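Local coordinates for uncharacterized protein (Pseudomonas aeruginosa PAO1, PDB 4R1D) that probably acts as the immunity protein that binds the type VI secretion lipase effector Tle4 and protects the producing bacterium from it, at residues B[160-166]-B[178-184]. Residues are numbered along the deposited sequence; the frame is centred on the assembly and turned at random.
Sequences QVERFGV and FEFRSST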
ATOM      1  N   GLN B 160     -15.496   0.922 -24.500  1.00 21.51           N
ATOM      2  CA  GLN B 160     -15.019  -0.077 -23.549  1.00 21.05           C
ATOM      3  C   GLN B 160     -14.234   0.691 -22.494  1.00 18.83           C
ATOM      4  O   GLN B 160     -13.747   1.790 -22.774  1.00 19.97           O
ATOM      5  CB  GLN B 160     -14.102  -1.083 -24.238  1.00 23.37           C
ATOM      6  CG  GLN B 160     -12.969  -0.418 -24.988  1.00 22.31           C
ATOM      7  CD  GLN B 160     -12.083  -1.400 -25.733  1.00 26.29           C
ATOM      8  OE1 GLN B 160     -12.453  -2.553 -25.952  1.00 25.92           O
ATOM      9  NE2 GLN B 160     -10.897  -0.943 -26.118  1.00 23.56           N
ATOM     10  N   VAL B 161     -14.117   0.145 -21.286  1.00 21.30           N
ATOM     11  CA  VAL B 161     -13.267   0.782 -20.282  1.00 18.16           C
ATOM     12  C   VAL B 161     -11.805   0.541 -20.674  1.00 16.89           C
ATOM     13  O   VAL B 161     -11.379  -0.605 -20.825  1.00 19.71           O
ATOM     14  CB  VAL B 161     -13.511   0.235 -18.871  1.00 18.90           C
ATOM     15  CG1 VAL B 161     -12.432   0.724 -17.916  1.00 20.33           C
ATOM     16  CG2 VAL B 161     -14.902   0.621 -18.367  1.00 25.43           C
ATOM     17  N   GLU B 162     -11.051   1.626 -20.832  1.00 16.90           N
ATOM     18  CA  GLU B 162      -9.688   1.549 -21.341  1.00 16.07           C
ATOM     19  C   GLU B 162      -8.861   2.662 -20.719  1.00 16.31           C
ATOM     20  O   GLU B 162      -9.369   3.743 -20.426  1.00 16.05           O
ATOM     21  CB  GLU B 162      -9.670   1.636 -22.889  1.00 15.34           C
ATOM     22  CG  GLU B 162     -10.273   2.901 -23.455  1.00 14.03           C
ATOM     23  CD  GLU B 162     -10.277   2.927 -24.977  1.00 16.84           C
ATOM     24  OE1 GLU B 162     -10.401   1.843 -25.589  1.00 17.90           O
ATOM     25  OE2 GLU B 162     -10.148   4.034 -25.547  1.00 18.59           O
ATOM     26  N   ARG B 163      -7.578   2.394 -20.513  1.00 15.67           N
ATOM     27  CA  ARG B 163      -6.730   3.319 -19.786  1.00 13.81           C
ATOM     28  C   ARG B 163      -5.293   3.048 -20.165  1.00 12.47           C
ATOM     29  O   ARG B 163      -4.935   1.910 -20.478  1.00 14.27           O
ATOM     30  CB  ARG B 163      -6.933   3.123 -18.265  1.00 14.40           C
ATOM     31  CG  ARG B 163      -5.874   3.796 -17.379  1.00 17.11           C
ATOM     32  CD  ARG B 163      -6.327   3.855 -15.916  1.00 16.93           C
ATOM     33  NE  ARG B 163      -6.467   2.540 -15.279  1.00 14.80           N
ATOM     34  CZ  ARG B 163      -5.489   1.929 -14.616  1.00 15.56           C
ATOM     35  NH1 ARG B 163      -4.283   2.494 -14.521  1.00 16.44           N
ATOM     36  NH2 ARG B 163      -5.711   0.757 -14.044  1.00 17.23           N
ATOM     37  N   PHE B 164      -4.481   4.096 -20.160  1.00 14.18           N
ATOM     38  CA  PHE B 164      -3.037   3.924 -20.233  1.00 15.01           C
ATOM     39  C   PHE B 164      -2.325   4.830 -19.248  1.00 14.34           C
ATOM     40  O   PHE B 164      -2.884   5.805 -18.740  1.00 13.53           O
ATOM     41  CB  PHE B 164      -2.503   4.149 -21.662  1.00 14.25           C
ATOM     42  CG  PHE B 164      -2.581   5.583 -22.146  1.00 14.79           C
ATOM     43  CD1 PHE B 164      -1.650   6.527 -21.745  1.00 13.91           C
ATOM     44  CD2 PHE B 164      -3.577   5.972 -23.026  1.00 13.98           C
ATOM     45  CE1 PHE B 164      -1.724   7.848 -22.200  1.00 17.53           C
ATOM     46  CE2 PHE B 164      -3.653   7.280 -23.501  1.00 16.96           C
ATOM     47  CZ  PHE B 164      -2.727   8.218 -23.095  1.00 17.45           C
ATOM     48  N   GLY B 165      -1.075   4.496 -18.972  1.00 13.39           N
ATOM     49  CA  GLY B 165      -0.214   5.384 -18.232  1.00 14.15           C
ATOM     50  C   GLY B 165       1.175   5.228 -18.808  1.00 11.95           C
ATOM     51  O   GLY B 165       1.643   4.106 -19.009  1.00 13.61           O
ATOM     52  N   VAL B 166       1.820   6.360 -19.066  1.00 13.88           N
ATOM     53  CA  VAL B 166       3.136   6.383 -19.674  1.00 15.84           C
ATOM     54  C   VAL B 166       4.017   7.254 -18.817  1.00 17.69           C
ATOM     55  O   VAL B 166       3.603   8.325 -18.395  1.00 15.88           O
ATOM     56  CB  VAL B 166       3.090   6.969 -21.111  1.00 15.33           C
ATOM     57  CG1 VAL B 166       4.481   6.980 -21.714  1.00 18.95           C
ATOM     58  CG2 VAL B 166       2.134   6.165 -21.974  1.00 17.31           C
ATOM     59  N   PHE B 178       8.137  12.765 -16.472  1.00 16.10           N
ATOM     60  CA  PHE B 178       6.868  13.174 -17.058  1.00 15.19           C
ATOM     61  C   PHE B 178       5.945  11.970 -17.103  1.00 17.03           C
ATOM     62  O   PHE B 178       6.387  10.861 -17.375  1.00 16.28           O
ATOM     63  CB  PHE B 178       7.096  13.754 -18.467  1.00 16.44           C
ATOM     64  CG  PHE B 178       5.824  14.031 -19.228  1.00 17.62           C
ATOM     65  CD1 PHE B 178       5.145  15.226 -19.065  1.00 15.76           C
ATOM     66  CD2 PHE B 178       5.311  13.093 -20.112  1.00 19.75           C
ATOM     67  CE1 PHE B 178       3.955  15.476 -19.767  1.00 16.68           C
ATOM     68  CE2 PHE B 178       4.134  13.329 -20.807  1.00 16.32           C
ATOM     69  CZ  PHE B 178       3.451  14.518 -20.630  1.00 18.52           C
ATOM     70  N   GLU B 179       4.664  12.178 -16.830  1.00 15.62           N
ATOM     71  CA  GLU B 179       3.686  11.112 -17.023  1.00 14.54           C
ATOM     72  C   GLU B 179       2.424  11.586 -17.738  1.00 13.35           C
ATOM     73  O   GLU B 179       1.980  12.726 -17.565  1.00 15.03           O
ATOM     74  CB  GLU B 179       3.335  10.398 -15.715  1.00 19.84           C
ATOM     75  CG  GLU B 179       2.943  11.298 -14.578  1.00 16.06           C
ATOM     76  CD  GLU B 179       1.986  10.601 -13.608  1.00 18.50           C
ATOM     77  OE1 GLU B 179       2.442   9.782 -12.768  1.00 18.28           O
ATOM     78  OE2 GLU B 179       0.774  10.869 -13.708  1.00 16.78           O
ATOM     79  N   PHE B 180       1.853  10.675 -18.527  1.00 14.14           N
ATOM     80  CA  PHE B 180       0.708  10.933 -19.395  1.00 14.09           C
ATOM     81  C   PHE B 180      -0.263   9.771 -19.201  1.00 11.99           C
ATOM     82  O   PHE B 180       0.111   8.612 -19.369  1.00 13.37           O
ATOM     83  CB  PHE B 180       1.218  11.001 -20.851  1.00 14.85           C
ATOM     84  CG  PHE B 180       0.153  11.268 -21.891  1.00 18.02           C
ATOM     85  CD1 PHE B 180      -0.887  12.145 -21.647  1.00 14.96           C
ATOM     86  CD2 PHE B 180       0.229  10.663 -23.141  1.00 14.72           C
ATOM     87  CE1 PHE B 180      -1.847  12.401 -22.626  1.00 21.06           C
ATOM     88  CE2 PHE B 180      -0.723  10.912 -24.119  1.00 20.11           C
ATOM     89  CZ  PHE B 180      -1.765  11.780 -23.862  1.00 19.00           C
ATOM     90  N   ARG B 181      -1.496  10.072 -18.809  1.00 16.35           N
ATOM     91  CA  ARG B 181      -2.483   9.023 -18.547  1.00 14.60           C
ATOM     92  C   ARG B 181      -3.819   9.385 -19.167  1.00 12.90           C
ATOM     93  O   ARG B 181      -4.171  10.565 -19.226  1.00 15.72           O
ATOM     94  CB  ARG B 181      -2.708   8.867 -17.029  1.00 13.72           C
ATOM     95  CG  ARG B 181      -1.466   8.520 -16.237  1.00 13.63           C
ATOM     96  CD  ARG B 181      -1.732   8.305 -14.750  1.00 14.66           C
ATOM     97  NE  ARG B 181      -0.435   8.140 -14.109  1.00 18.61           N
ATOM     98  CZ  ARG B 181       0.252   7.003 -14.116  1.00 20.27           C
ATOM     99  NH1 ARG B 181      -0.272   5.918 -14.673  1.00 17.41           N
ATOM    100  NH2 ARG B 181       1.458   6.952 -13.559  1.00 19.45           N
ATOM    101  N   SER B 182      -4.575   8.374 -19.591  1.00 14.49           N
ATOM    102  CA  SER B 182      -5.978   8.568 -19.958  1.00 13.31           C
ATOM    103  C   SER B 182      -6.792   7.451 -19.330  1.00 14.26           C
ATOM    104  O   SER B 182      -6.319   6.309 -19.207  1.00 14.39           O
ATOM    105  CB  SER B 182      -6.186   8.589 -21.490  1.00 17.09           C
ATOM    106  OG  SER B 182      -6.385   7.284 -22.010  1.00 19.54           O
ATOM    107  N   SER B 183      -8.015   7.779 -18.939  1.00 13.25           N
ATOM    108  CA  SER B 183      -8.883   6.821 -18.296  1.00 17.87           C
ATOM    109  C   SER B 183     -10.320   7.169 -18.664  1.00 16.80           C
ATOM    110  O   SER B 183     -10.734   8.318 -18.524  1.00 15.65           O
ATOM    111  CB  SER B 183      -8.690   6.918 -16.777  1.00 19.72           C
ATOM    112  OG  SER B 183      -9.619   6.085 -16.106  1.00 23.16           O
ATOM    113  N   THR B 184     -11.083   6.193 -19.142  1.00 18.05           N
ATOM    114  CA  THR B 184     -12.479   6.452 -19.489  1.00 18.21           C
ATOM    115  C   THR B 184     -13.250   6.882 -18.239  1.00 16.87           C
ATOM    116  O   THR B 184     -12.953   6.432 -17.132  1.00 19.25           O
ATOM    117  CB  THR B 184     -13.181   5.215 -20.123  1.00 18.10           C
ATOM    118  OG1 THR B 184     -12.870   4.037 -19.370  1.00 18.40           O
ATOM    119  CG2 THR B 184     -12.760   5.010 -21.591  1.00 19.41           C
TER
HETATM  120  O   HOH W   1      -8.810   6.179 -21.716  1.00 16.31           O
HETATM  121  O   HOH W   2      -3.070   5.230 -15.720  1.00 17.41           O
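F164 lies across the neighbouring strand, between S182 and F180. Its CG sits between its own backbone N and carbonyl carbon (chi1 69°), which brings the ring over the 178-184 backbone, with S182 N above the ring centre. The leading edge meets the face of F180 in an edge-to-face pair, planes at 66°, with F164 CZ 3.5 Å from F180 CE2. On the face that S182 N covers, S182 OG stands above the rim, 3.1 Å from F164 CE2, and a water links this hydroxyl to E162 O. F11 of strand 7-11 packs on both phenylalanines.

On the opposite face, R181 reaches over G165, its NH1 3.6 Å from G165 CA, where the missing side chain allows the close pass. R181 grips E179 side-on through NE and NH2, both nitrogens approaching from above the carboxylate plane. In the partner chain, S69 hydrogen-bonds E179 OE1, R97 forms a salt bridge with E179 OE2, D67 forms one with R181 NH1, and Q110 hydrogen-bonds R163 NH2. A second water accepts from R163 NH1 and R181 NH1 and donates to F164 O.

Backbone bonds such as V166 N to F180 O (2.8 Å) run the length of the pair. This is an antiparallel beta hairpin of strands 162-169 and 176-183, one face mostly apolar, built round F164, V166 and F180, the other bearing polar groups to the partner chain in the Tle4-Tli4 complex.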